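Local coordinates for conserved hypothetical secreted protein (Helicobacter pylori, PDB 4RNZ), which is a zinc-binding M23-family metallopeptidase that determines cell shape, probably by cleaving peptide bonds in peptidoglycan, at residues Ile82-Thr87 against Gln149-Pro154; Thr92-Leu97 against Gln341-Leu346; Ser96-Pro101 against Lys354-Leu359; Gln103-Ala108 against Asn116-Ala121; Ser181-Val186 against Lys327-Phe332. All coordinates share one frame; numbering follows the deposited sequence.

Contact 1 (Ile82-Thr87 against Gln149-Pro154); sequences IPIIFT and QAFGQP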
# COMPACT_ATOMS: atom_id res chain seq x y z
N ILE A 82 -17.90 -2.21 3.83
CA ILE A 82 -17.81 -2.31 5.28
C ILE A 82 -16.38 -2.44 5.77
O ILE A 82 -15.51 -2.83 4.99
CB ILE A 82 -18.64 -3.51 5.79
CG1 ILE A 82 -18.07 -4.82 5.29
CG2 ILE A 82 -20.10 -3.37 5.36
CD1 ILE A 82 -18.69 -6.05 5.96
N PRO A 83 -16.13 -2.16 7.07
CA PRO A 83 -14.79 -2.38 7.64
C PRO A 83 -14.36 -3.84 7.63
O PRO A 83 -15.22 -4.74 7.64
CB PRO A 83 -14.95 -1.90 9.09
CG PRO A 83 -16.12 -1.00 9.09
CD PRO A 83 -17.04 -1.51 8.03
N ILE A 84 -13.06 -4.06 7.56
CA ILE A 84 -12.42 -5.35 7.74
C ILE A 84 -11.98 -5.44 9.18
O ILE A 84 -11.26 -4.56 9.69
CB ILE A 84 -11.19 -5.54 6.84
CG1 ILE A 84 -11.55 -5.46 5.35
CG2 ILE A 84 -10.55 -6.89 7.09
CD1 ILE A 84 -10.34 -5.48 4.43
N ILE A 85 -12.39 -6.52 9.85
CA ILE A 85 -11.97 -6.78 11.21
C ILE A 85 -10.71 -7.63 11.14
O ILE A 85 -10.65 -8.66 10.48
CB ILE A 85 -13.06 -7.51 12.05
CG1 ILE A 85 -14.34 -6.68 12.12
CG2 ILE A 85 -12.56 -7.73 13.48
CD1 ILE A 85 -15.54 -7.47 12.63
N PHE A 86 -9.67 -7.17 11.83
CA PHE A 86 -8.40 -7.87 11.78
C PHE A 86 -7.62 -7.77 13.07
O PHE A 86 -7.85 -6.86 13.88
CB PHE A 86 -7.54 -7.33 10.62
CG PHE A 86 -7.18 -5.88 10.74
CD1 PHE A 86 -6.09 -5.48 11.50
CD2 PHE A 86 -7.94 -4.90 10.10
CE1 PHE A 86 -5.77 -4.14 11.62
CE2 PHE A 86 -7.62 -3.56 10.21
CZ PHE A 86 -6.53 -3.17 10.97
N THR A 87 -6.69 -8.71 13.23
CA THR A 87 -5.76 -8.72 14.35
C THR A 87 -4.36 -8.35 13.83
O THR A 87 -3.99 -8.71 12.71
CB THR A 87 -5.76 -10.11 15.03
OG1 THR A 87 -7.07 -10.34 15.58
CG2 THR A 87 -4.78 -10.16 16.17
N GLN A 149 -5.02 -15.67 9.56
CA GLN A 149 -4.35 -15.70 8.28
C GLN A 149 -3.87 -14.31 7.88
O GLN A 149 -4.67 -13.39 7.77
CB GLN A 149 -5.36 -16.17 7.25
CG GLN A 149 -4.75 -16.56 5.93
CD GLN A 149 -4.64 -18.06 5.78
OE1 GLN A 149 -4.89 -18.82 6.73
NE2 GLN A 149 -4.28 -18.50 4.58
N ALA A 150 -2.58 -14.17 7.62
CA ALA A 150 -2.05 -12.86 7.26
C ALA A 150 -2.63 -12.44 5.92
O ALA A 150 -2.88 -13.26 5.05
CB ALA A 150 -0.54 -12.90 7.19
N PHE A 151 -2.86 -11.15 5.76
CA PHE A 151 -3.30 -10.63 4.48
C PHE A 151 -2.67 -9.28 4.22
O PHE A 151 -2.19 -8.63 5.15
CB PHE A 151 -4.84 -10.51 4.44
CG PHE A 151 -5.37 -9.42 5.31
CD1 PHE A 151 -5.60 -9.64 6.65
CD2 PHE A 151 -5.65 -8.17 4.79
CE1 PHE A 151 -6.06 -8.62 7.46
CE2 PHE A 151 -6.14 -7.16 5.58
CZ PHE A 151 -6.35 -7.39 6.92
N GLY A 152 -2.70 -8.85 2.97
CA GLY A 152 -2.14 -7.56 2.59
C GLY A 152 -0.63 -7.62 2.73
O GLY A 152 -0.03 -8.66 2.51
N GLN A 153 -0.02 -6.54 3.15
CA GLN A 153 1.43 -6.50 3.25
C GLN A 153 1.77 -6.14 4.67
O GLN A 153 0.95 -5.58 5.39
CB GLN A 153 2.02 -5.45 2.28
CG GLN A 153 2.03 -5.89 0.80
CD GLN A 153 3.10 -5.19 -0.05
OE1 GLN A 153 4.18 -4.87 0.42
NE2 GLN A 153 2.78 -4.98 -1.31
N PRO A 154 3.01 -6.40 5.07
CA PRO A 154 3.44 -5.95 6.38
C PRO A 154 3.66 -4.45 6.42
O PRO A 154 3.66 -3.77 5.37
CB PRO A 154 4.75 -6.72 6.61
CG PRO A 154 5.27 -6.98 5.24
CD PRO A 154 4.04 -7.21 4.39
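F86 meets F151 through the base of its side chain. Its CB lies 3.7 Å from F151 CE1 and 3.9 Å from F151 CZ, at the edge of the F151 ring and in the plane of that ring. One bond further out, F86 CG is still 4.2 Å from F151 CZ. Beyond CG the ring leaves the partner: CG sits between the backbone N and the carbonyl carbon (chi1 62°), and this turns the ring away although CB points toward Q149-P154. The two phenylalanine side chains cross at about a right angle. The contact falls where the chain leaves strand 76-83, an edge strand of the five-stranded antiparallel sheet, and enters strand 87-96 of the next antiparallel sheet. F151 is hydrogen-bonded through its backbone to D144 of strand 136-146, a member of that second sheet. I84 adds a second hold on the same ring, with its CG2 placed 4.2 Å from F151 CZ. Strand 136-146 supplies further neighbours, R146 touching the side chains of I84 and F151, and D144 that of F86.

Contact 2 (Thr92-Leu97 against Gln341-Leu346); sequences TLLLSL and QKLEEL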
# COMPACT_ATOMS: atom_id res chain seq x y z
N THR A 92 9.97 -8.57 15.90
CA THR A 92 11.29 -7.98 15.69
C THR A 92 12.25 -8.96 15.07
O THR A 92 12.60 -9.99 15.66
CB THR A 92 11.87 -7.49 17.01
OG1 THR A 92 10.96 -6.55 17.59
CG2 THR A 92 13.22 -6.80 16.79
N LEU A 93 12.68 -8.64 13.86
CA LEU A 93 13.74 -9.37 13.20
C LEU A 93 15.09 -8.75 13.59
O LEU A 93 15.31 -7.55 13.39
CB LEU A 93 13.58 -9.30 11.69
CG LEU A 93 14.71 -9.89 10.85
CD1 LEU A 93 14.88 -11.38 11.10
CD2 LEU A 93 14.39 -9.65 9.38
N LEU A 94 15.97 -9.58 14.13
CA LEU A 94 17.38 -9.22 14.33
C LEU A 94 18.26 -10.12 13.46
O LEU A 94 18.14 -11.35 13.47
CB LEU A 94 17.77 -9.38 15.78
CG LEU A 94 16.91 -8.68 16.82
CD1 LEU A 94 17.38 -9.09 18.21
CD2 LEU A 94 16.97 -7.16 16.67
N LEU A 95 19.17 -9.52 12.72
CA LEU A 95 19.89 -10.29 11.73
C LEU A 95 21.35 -9.86 11.66
O LEU A 95 21.66 -8.66 11.70
CB LEU A 95 19.19 -10.06 10.40
CG LEU A 95 19.48 -10.94 9.21
CD1 LEU A 95 18.20 -10.99 8.38
CD2 LEU A 95 20.66 -10.37 8.41
N SER A 96 22.25 -10.85 11.58
CA SER A 96 23.66 -10.60 11.25
C SER A 96 23.87 -11.06 9.82
O SER A 96 23.64 -12.22 9.52
CB SER A 96 24.61 -11.34 12.20
OG SER A 96 25.96 -11.15 11.81
N LEU A 97 24.27 -10.17 8.93
CA LEU A 97 24.38 -10.52 7.51
C LEU A 97 25.36 -11.70 7.22
O LEU A 97 26.51 -11.70 7.64
CB LEU A 97 24.78 -9.28 6.72
CG LEU A 97 24.64 -9.36 5.21
CD1 LEU A 97 23.18 -9.46 4.80
CD2 LEU A 97 25.27 -8.14 4.57
N GLN A 341 16.68 2.67 22.28
CA GLN A 341 17.16 2.10 23.54
C GLN A 341 16.75 0.64 23.65
O GLN A 341 17.55 -0.21 23.99
CB GLN A 341 16.58 2.87 24.73
CG GLN A 341 17.43 4.07 25.13
CD GLN A 341 16.64 5.16 25.83
OE1 GLN A 341 15.52 4.96 26.30
NE2 GLN A 341 17.24 6.34 25.90
N LYS A 342 15.50 0.37 23.32
CA LYS A 342 15.01 -1.00 23.38
C LYS A 342 15.73 -1.88 22.37
O LYS A 342 16.12 -3.00 22.70
CB LYS A 342 13.49 -1.04 23.22
CG LYS A 342 12.91 -2.38 22.81
CD LYS A 342 13.22 -3.48 23.79
CE LYS A 342 12.48 -3.32 25.07
NZ LYS A 342 12.51 -4.63 25.77
N LEU A 343 15.94 -1.41 21.14
CA LEU A 343 16.67 -2.22 20.17
C LEU A 343 18.07 -2.61 20.68
O LEU A 343 18.50 -3.76 20.54
CB LEU A 343 16.76 -1.53 18.81
CG LEU A 343 17.58 -2.27 17.76
CD1 LEU A 343 17.00 -3.66 17.47
CD2 LEU A 343 17.70 -1.46 16.48
N GLU A 344 18.79 -1.67 21.27
CA GLU A 344 20.12 -1.97 21.82
C GLU A 344 20.08 -3.06 22.85
O GLU A 344 20.90 -3.99 22.82
CB GLU A 344 20.76 -0.71 22.44
CG GLU A 344 21.23 0.29 21.39
CD GLU A 344 22.02 -0.36 20.25
OE1 GLU A 344 22.98 -1.13 20.53
OE2 GLU A 344 21.67 -0.09 19.07
N GLU A 345 19.11 -2.96 23.76
CA GLU A 345 18.91 -3.96 24.79
C GLU A 345 18.62 -5.33 24.20
O GLU A 345 19.12 -6.33 24.71
CB GLU A 345 17.79 -3.56 25.76
CG GLU A 345 18.18 -2.38 26.65
CD GLU A 345 17.05 -1.89 27.54
OE1 GLU A 345 16.07 -2.65 27.74
OE2 GLU A 345 17.15 -0.75 28.05
N LEU A 346 17.82 -5.38 23.13
CA LEU A 346 17.50 -6.65 22.47
C LEU A 346 18.71 -7.24 21.77
O LEU A 346 18.90 -8.47 21.78
CB LEU A 346 16.36 -6.49 21.46
CG LEU A 346 14.98 -6.22 22.07
CD1 LEU A 346 13.99 -5.77 20.98
CD2 LEU A 346 14.48 -7.47 22.79
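T92 and L94 face L343 and L346 where strand 92-96 passes helix 341-346, the short axes approaching to 10.8 Å at a signed crossing angle of -55°. The closest CA pair, that of L94 and L346, is 8.5 Å apart, so the backbones are well separated and side chains close the distance, apart from one approach to a backbone oxygen. L94 makes two of the three contacts, one with each methyl branch. CD2 comes up against L343 CD1 at 3.6 Å, the two leucine side chains sliding past each other in opposite directions. CD1 takes the other course, lying 4.3 Å from L346 CB and in van der Waals contact with L346 O at 3.9 Å. The fork is presented to the helix because L94 CG stands anti to the carbonyl carbon (chi1 -54°). L343 starts at a less direct angle: its CB does not aim at the strand, but with CG anti to the backbone N (chi1 176°) its end comes nearer. At the other end of the contact T92 CG2 reaches L346 CD1 more loosely, at 4.4 Å, while T92 OG1 is hydrogen-bonded to the backbone O of G362. L346 O accepts hydrogen bonds from T349 OG1 and H350 ND1, and H350 is a nickel ligand in this crystal. All four touching residues are buried. Helix 326-348 thus lies across one face of the antiparallel sheet, where A138 of the adjacent strand 136-146 touches both L94 and L343, V140 flanks T92, and Y169 of strand 166-172 also packs on L343.

Contact 3 (Ser96-Pro101 against Lys354-Leu359); sequences SLQTSP and KNSFYL
S96 and S356 are joined through their backbones, and the bent side chain of Q98 passes S356 CB. The bond runs from S96 N to S356 O, 2.8 Å long and almost straight, with an N-H...O angle of 175°. The same carbonyl oxygen is also touched by S96 CB at 3.7 Å. Q98 approaches S356 with its aliphatic part, CG resting 3.7 Å from S356 CB, while CD and NE2 pass the same carbon farther off. This placement follows from a bend at chi2 (-49°), which folds the amide back toward its own chain. There Q98 NE2 donates to S96 O at 3.1 Å, the donor sitting 67° out of the carbonyl plane yet with that oxygen close to the plane of the amide. The bond is consistent with S356 meeting the CG side of Q98. Just before S356, N355 ND2 reaches Y358 OH at 3.3 Å, and the Y358 ring packs edge-to-face with H350. After Q98 the chain turns through T99 toward S100, the N-cap residue of helix 101-109, whose OG is bonded to Q103 N; D104 of that helix holds the turn, OD2 receiving Q98 N and OD1 T99 OG1. The arrangement marks the end of an antiparallel strand pair: strand 87-96 is still matched to the chain entering strand 357-361 at S96 and S356, beyond which it leads into the capped helix.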
# COMPACT_ATOMS: atom_id res chain seq x y z
N SER A 96 22.25 -10.85 11.58
CA SER A 96 23.66 -10.60 11.25
C SER A 96 23.87 -11.06 9.82
O SER A 96 23.64 -12.22 9.52
CB SER A 96 24.61 -11.34 12.20
OG SER A 96 25.96 -11.15 11.81
N LEU A 97 24.27 -10.17 8.93
CA LEU A 97 24.38 -10.52 7.51
C LEU A 97 25.36 -11.70 7.22
O LEU A 97 26.51 -11.70 7.64
CB LEU A 97 24.78 -9.28 6.72
CG LEU A 97 24.64 -9.36 5.21
CD1 LEU A 97 23.18 -9.46 4.80
CD2 LEU A 97 25.27 -8.14 4.57
N GLN A 98 24.86 -12.70 6.51
CA GLN A 98 25.63 -13.89 6.13
C GLN A 98 25.83 -13.92 4.62
O GLN A 98 26.92 -14.22 4.16
CB GLN A 98 24.92 -15.15 6.62
CG GLN A 98 24.81 -15.25 8.12
CD GLN A 98 26.14 -14.99 8.80
OE1 GLN A 98 27.14 -15.65 8.50
NE2 GLN A 98 26.17 -14.02 9.70
N THR A 99 24.77 -13.67 3.86
CA THR A 99 24.83 -13.66 2.40
C THR A 99 24.55 -12.32 1.71
O THR A 99 25.48 -11.57 1.43
CB THR A 99 23.87 -14.73 1.87
OG1 THR A 99 22.53 -14.38 2.22
CG2 THR A 99 24.20 -16.10 2.46
N SER A 100 23.27 -11.98 1.49
CA SER A 100 22.88 -10.64 1.03
C SER A 100 21.74 -10.25 1.96
O SER A 100 21.12 -11.14 2.52
CB SER A 100 22.48 -10.59 -0.45
OG SER A 100 21.22 -11.25 -0.69
N PRO A 101 21.43 -8.94 2.08
CA PRO A 101 20.27 -8.55 2.89
C PRO A 101 19.01 -9.28 2.45
O PRO A 101 18.28 -9.79 3.29
CB PRO A 101 20.13 -7.06 2.59
CG PRO A 101 21.55 -6.63 2.40
CD PRO A 101 22.21 -7.77 1.65
N LYS A 354 25.43 -17.55 18.81
CA LYS A 354 24.49 -18.67 18.79
C LYS A 354 23.74 -18.82 17.46
O LYS A 354 23.53 -19.94 17.00
CB LYS A 354 23.45 -18.51 19.91
CG LYS A 354 24.01 -18.54 21.33
CD LYS A 354 22.88 -18.41 22.35
CE LYS A 354 23.39 -18.04 23.73
NZ LYS A 354 24.31 -19.08 24.26
N ASN A 355 23.31 -17.71 16.88
CA ASN A 355 22.45 -17.73 15.68
C ASN A 355 22.67 -16.53 14.78
O ASN A 355 22.94 -15.44 15.28
CB ASN A 355 20.99 -17.75 16.11
CG ASN A 355 20.64 -18.99 16.89
OD1 ASN A 355 20.67 -20.09 16.34
ND2 ASN A 355 20.36 -18.84 18.17
N SER A 356 22.52 -16.72 13.48
CA SER A 356 22.64 -15.61 12.52
C SER A 356 21.43 -14.64 12.54
O SER A 356 21.54 -13.48 12.12
CB SER A 356 22.89 -16.12 11.10
OG SER A 356 21.99 -17.15 10.74
N PHE A 357 20.28 -15.12 13.02
CA PHE A 357 19.10 -14.28 13.10
C PHE A 357 18.19 -14.67 14.26
O PHE A 357 18.28 -15.78 14.77
CB PHE A 357 18.32 -14.38 11.80
CG PHE A 357 17.59 -15.67 11.63
CD1 PHE A 357 16.32 -15.85 12.18
CD2 PHE A 357 18.15 -16.71 10.90
CE1 PHE A 357 15.64 -17.04 12.02
CE2 PHE A 357 17.47 -17.91 10.73
CZ PHE A 357 16.21 -18.08 11.29
N TYR A 358 17.33 -13.73 14.65
CA TYR A 358 16.28 -13.93 15.64
C TYR A 358 15.01 -13.28 15.11
O TYR A 358 15.05 -12.16 14.64
CB TYR A 358 16.65 -13.27 16.97
CG TYR A 358 17.77 -13.96 17.68
CD1 TYR A 358 19.08 -13.63 17.41
CD2 TYR A 358 17.51 -15.00 18.59
CE1 TYR A 358 20.12 -14.28 18.04
CE2 TYR A 358 18.55 -15.65 19.23
CZ TYR A 358 19.85 -15.29 18.95
OH TYR A 358 20.93 -15.92 19.54
N LEU A 359 13.90 -14.00 15.19
CA LEU A 359 12.59 -13.46 14.88
C LEU A 359 11.79 -13.55 16.15
O LEU A 359 11.37 -14.62 16.57
CB LEU A 359 11.92 -14.23 13.74
CG LEU A 359 10.58 -13.62 13.27
CD1 LEU A 359 10.80 -12.20 12.74
CD2 LEU A 359 9.95 -14.51 12.20

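Contact 4 (Gln103-Ala108 against Asn116-Ala121); sequences QDIIKA and NQLMNA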
# COMPACT_ATOMS: atom_id res chain seq x y z
N GLN A 103 18.48 -12.19 0.71
CA GLN A 103 18.44 -13.63 0.94
C GLN A 103 18.29 -13.95 2.44
O GLN A 103 17.51 -14.83 2.83
CB GLN A 103 19.70 -14.28 0.37
CG GLN A 103 19.81 -15.75 0.71
CD GLN A 103 20.93 -16.47 0.00
OE1 GLN A 103 21.72 -15.90 -0.75
NE2 GLN A 103 21.00 -17.76 0.24
N ASP A 104 19.03 -13.24 3.26
CA ASP A 104 18.96 -13.42 4.70
C ASP A 104 17.58 -13.12 5.28
O ASP A 104 17.08 -13.88 6.11
CB ASP A 104 20.04 -12.61 5.39
CG ASP A 104 21.44 -13.18 5.15
OD1 ASP A 104 21.57 -14.34 4.70
OD2 ASP A 104 22.41 -12.44 5.38
N ILE A 105 16.94 -12.03 4.84
CA ILE A 105 15.58 -11.73 5.31
C ILE A 105 14.64 -12.87 4.93
O ILE A 105 13.80 -13.29 5.74
CB ILE A 105 15.07 -10.40 4.74
CG1 ILE A 105 15.84 -9.26 5.39
CG2 ILE A 105 13.57 -10.22 5.01
CD1 ILE A 105 15.84 -7.99 4.59
N ILE A 106 14.78 -13.37 3.71
CA ILE A 106 13.92 -14.49 3.29
C ILE A 106 14.20 -15.73 4.15
O ILE A 106 13.27 -16.43 4.58
CB ILE A 106 14.10 -14.83 1.81
CG1 ILE A 106 13.73 -13.63 0.93
CG2 ILE A 106 13.27 -16.06 1.42
CD1 ILE A 106 12.29 -13.22 1.01
N LYS A 107 15.47 -16.00 4.42
CA LYS A 107 15.80 -17.14 5.27
C LYS A 107 15.08 -17.05 6.61
O LYS A 107 14.53 -18.04 7.07
CB LYS A 107 17.30 -17.27 5.51
CG LYS A 107 17.64 -18.57 6.24
CD LYS A 107 19.01 -18.56 6.89
CE LYS A 107 19.27 -19.91 7.54
NZ LYS A 107 20.50 -19.92 8.38
N ALA A 108 15.08 -15.86 7.22
CA ALA A 108 14.52 -15.67 8.56
C ALA A 108 13.01 -15.51 8.64
O ALA A 108 12.41 -15.76 9.69
CB ALA A 108 15.19 -14.48 9.23
N ASN A 116 11.26 -6.89 0.17
CA ASN A 116 11.11 -5.81 -0.84
C ASN A 116 10.88 -4.44 -0.22
O ASN A 116 11.39 -3.44 -0.73
CB ASN A 116 9.91 -6.06 -1.76
CG ASN A 116 10.09 -7.24 -2.67
OD1 ASN A 116 11.20 -7.72 -2.92
ND2 ASN A 116 8.97 -7.70 -3.23
N GLN A 117 10.08 -4.39 0.85
CA GLN A 117 9.87 -3.15 1.59
C GLN A 117 11.17 -2.60 2.16
O GLN A 117 11.42 -1.41 2.07
CB GLN A 117 8.89 -3.33 2.74
CG GLN A 117 7.48 -3.51 2.29
CD GLN A 117 6.47 -3.53 3.42
OE1 GLN A 117 6.74 -3.19 4.55
NE2 GLN A 117 5.27 -3.90 3.08
N LEU A 118 12.01 -3.47 2.70
CA LEU A 118 13.32 -3.00 3.21
C LEU A 118 14.24 -2.47 2.11
O LEU A 118 14.86 -1.44 2.29
CB LEU A 118 14.04 -4.09 4.01
CG LEU A 118 15.21 -3.46 4.79
CD1 LEU A 118 14.75 -2.84 6.10
CD2 LEU A 118 16.28 -4.47 5.03
N MET A 119 14.35 -3.20 1.00
CA MET A 119 15.18 -2.78 -0.11
C MET A 119 14.71 -1.40 -0.56
O MET A 119 15.51 -0.48 -0.74
CB MET A 119 15.08 -3.74 -1.29
CG MET A 119 15.49 -5.19 -1.05
SD MET A 119 17.10 -5.48 -0.26
CE MET A 119 16.61 -5.44 1.45
N ASN A 120 13.40 -1.25 -0.70
CA ASN A 120 12.82 0.01 -1.14
C ASN A 120 13.02 1.16 -0.15
O ASN A 120 13.29 2.27 -0.57
CB ASN A 120 11.33 -0.17 -1.50
CG ASN A 120 11.13 -0.80 -2.87
OD1 ASN A 120 11.85 -0.46 -3.82
ND2 ASN A 120 10.14 -1.69 -3.00
N ALA A 121 12.90 0.88 1.14
CA ALA A 121 13.07 1.87 2.18
C ALA A 121 14.49 2.40 2.21
O ALA A 121 14.71 3.54 2.57
CB ALA A 121 12.72 1.28 3.54
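I105 against L118 and M119 is a small, buried, wholly apolar helix-to-helix contact between the consecutive helices 101-109 and 112-121, which only two residues separate in the chain. The backbones stay well apart, the nearest CA atoms, those of I105 and L118, being 9.3 Å from each other. A single methyl group does the bridging: I105 CD1 lies 3.6 Å from L118 CD2 and 4.1 Å from M119 CE. It is carried out to that point by an isoleucine chain whose CG1 is anti to the carbonyl carbon (chi1 -70°) and whose CD1 continues the extension. The approaches of the two partners differ. L118 and I105 cross obliquely, and L118 meets the methyl with CD2 alone. M119 and I105 instead reach toward each other tip to tip. The methionine CB does not aim directly at the facing helix; bends at chi2 and at chi3 (88°) bring its terminal methyl round to I105. The two helices also meet through A115, which touches I105 and I106, and through the hydroxyl of Y102, bonded to N116 OD1. F128 of helix 126-129 packs on both L118 and M119. Helix 101-109 in turn lies on strand 87-96 through D104 against L95 and A108 against L93, whereas helix 112-121 is tied to strand 153-163 by Q117 NE2, bonded to P154 O and Q153 OE1.

Contact 5 (Ser181-Val186 against Lys327-Phe332); sequences SKAQEV and KQREVF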
# COMPACT_ATOMS: atom_id res chain seq x y z
N SER A 181 15.70 9.54 12.31
CA SER A 181 15.70 9.82 13.75
C SER A 181 15.73 11.29 14.15
O SER A 181 15.59 11.62 15.30
CB SER A 181 16.72 8.98 14.56
OG SER A 181 18.03 9.04 14.11
N LYS A 182 15.89 12.16 13.18
CA LYS A 182 15.71 13.56 13.42
C LYS A 182 14.36 13.98 12.94
O LYS A 182 14.13 15.13 12.74
CB LYS A 182 16.77 14.37 12.69
CG LYS A 182 18.18 14.21 13.20
CD LYS A 182 19.03 15.33 12.63
CE LYS A 182 20.45 15.38 13.19
NZ LYS A 182 20.93 16.77 13.40
N ALA A 183 13.47 13.03 12.75
CA ALA A 183 12.14 13.29 12.26
C ALA A 183 12.07 14.01 10.94
O ALA A 183 11.15 14.70 10.67
CB ALA A 183 11.33 14.01 13.30
N GLN A 184 13.03 13.79 10.09
CA GLN A 184 12.93 14.25 8.71
C GLN A 184 12.73 13.06 7.75
O GLN A 184 13.20 11.95 7.99
CB GLN A 184 14.12 15.12 8.34
CG GLN A 184 15.47 14.55 8.66
CD GLN A 184 16.56 15.59 8.52
OE1 GLN A 184 16.42 16.56 7.77
NE2 GLN A 184 17.65 15.40 9.27
N GLU A 185 12.00 13.30 6.67
CA GLU A 185 11.55 12.20 5.82
C GLU A 185 12.69 11.52 5.09
O GLU A 185 13.66 12.16 4.67
CB GLU A 185 10.53 12.69 4.82
CG GLU A 185 10.00 11.61 3.88
CD GLU A 185 8.72 12.03 3.18
OE1 GLU A 185 8.35 13.22 3.25
OE2 GLU A 185 8.07 11.17 2.58
N VAL A 186 12.59 10.20 4.96
CA VAL A 186 13.55 9.44 4.18
C VAL A 186 12.79 8.53 3.25
O VAL A 186 11.62 8.22 3.48
CB VAL A 186 14.53 8.63 5.05
CG1 VAL A 186 15.34 9.58 5.96
CG2 VAL A 186 13.79 7.57 5.86
N LYS A 327 3.52 18.98 18.10
CA LYS A 327 3.39 17.86 19.01
C LYS A 327 3.65 16.52 18.31
O LYS A 327 4.11 15.58 18.94
CB LYS A 327 2.01 17.86 19.68
CG LYS A 327 2.03 17.36 21.11
CD LYS A 327 0.64 16.99 21.61
CE LYS A 327 0.71 16.24 22.93
NZ LYS A 327 -0.40 15.25 23.04
N GLN A 328 3.37 16.42 17.01
CA GLN A 328 3.72 15.22 16.23
C GLN A 328 5.21 14.93 16.29
O GLN A 328 5.62 13.77 16.37
CB GLN A 328 3.31 15.35 14.76
CG GLN A 328 1.85 15.04 14.48
CD GLN A 328 1.60 14.76 13.02
OE1 GLN A 328 2.35 15.20 12.15
NE2 GLN A 328 0.55 14.02 12.73
N ARG A 329 6.01 15.99 16.22
CA ARG A 329 7.47 15.86 16.28
C ARG A 329 7.94 15.39 17.66
O ARG A 329 8.77 14.47 17.76
CB ARG A 329 8.14 17.18 15.93
CG ARG A 329 9.63 17.18 16.12
CD ARG A 329 10.25 18.49 15.67
NE ARG A 329 11.69 18.35 15.59
CZ ARG A 329 12.37 18.08 14.47
NH1 ARG A 329 11.75 17.91 13.29
NH2 ARG A 329 13.68 17.97 14.54
N GLU A 330 7.43 16.04 18.71
CA GLU A 330 7.75 15.67 20.10
C GLU A 330 7.45 14.20 20.37
O GLU A 330 8.28 13.50 20.92
CB GLU A 330 6.93 16.48 21.11
CG GLU A 330 7.33 17.94 21.29
CD GLU A 330 6.32 18.69 22.17
OE1 GLU A 330 6.15 18.28 23.34
OE2 GLU A 330 5.69 19.66 21.69
N VAL A 331 6.25 13.76 20.02
CA VAL A 331 5.80 12.39 20.28
C VAL A 331 6.65 11.39 19.50
O VAL A 331 6.98 10.31 19.99
CB VAL A 331 4.31 12.21 19.91
CG1 VAL A 331 3.90 10.74 19.86
CG2 VAL A 331 3.43 12.97 20.90
N PHE A 332 7.01 11.77 18.28
CA PHE A 332 7.79 10.91 17.41
C PHE A 332 9.16 10.68 17.99
O PHE A 332 9.60 9.54 18.11
CB PHE A 332 7.95 11.53 16.03
CG PHE A 332 8.90 10.77 15.14
CD1 PHE A 332 8.43 9.72 14.35
CD2 PHE A 332 10.25 11.08 15.11
CE1 PHE A 332 9.30 9.03 13.53
CE2 PHE A 332 11.12 10.36 14.31
CZ PHE A 332 10.64 9.36 13.51
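The guanidinium of R329 has A183 CB over one of its faces, 3.9 Å from NH1, and the ring of F332 takes the same methyl at an oblique angle. A183 CB is therefore set between two flat groups, with F332 CD2 at 3.6 Å on nearly the other side from R329 NH1. The ring does not stop at the methyl: F332 CE2 lies 3.7 Å from A183 CA, so the phenylalanine runs along the CA-CB bond of the alanine. K182 O also approaches the guanidinium obliquely, 3.4 Å from NH2. Both side chains come from helix 326-348, three residues apart, and reach out from it in the same fashion, CG being anti to the backbone N in R329 and F332 alike. R329 then stays extended from CG to NE, which carries its end to the loop although its CB is not aimed there. On the loop side the left-handed backbone of A183 (phi 57°) accompanies the turn that points its CB toward the helix, while that of K182 points away. The loop follows strand 178-179 and leads into strand 185-186; its backbone is held by L324, with which A183 is bonded. L324 also touches F332, and L333 touches A183. Chemically the contact divides in two: an apolar grip of buried ring on buried methyl, and a partly exposed cation whose face meets that same methyl while its NH1 is held by the backbone carbonyl L324 O.

Contacts 2 and 4 are buried and purely apolar, one packing a helix on a sheet and the other a helix on a helix. Contacts 1, 3 and 5 are only partly buried, and polar groups enter in 3 and 5. Contacts 2 and 3 share S96 and L97 and both start from strand 87-96, which contact 2 joins to helix 326-348 and contact 3 to the chain entering strand 357-361. Contacts 2 and 5 both use helix 326-348, yet their centres are 21 Å apart. Contact 4 borders contacts 1, 2 and 3. Contact 1, at the passage between two sheets, has its centre nearest that of the chain, about 13 Å away.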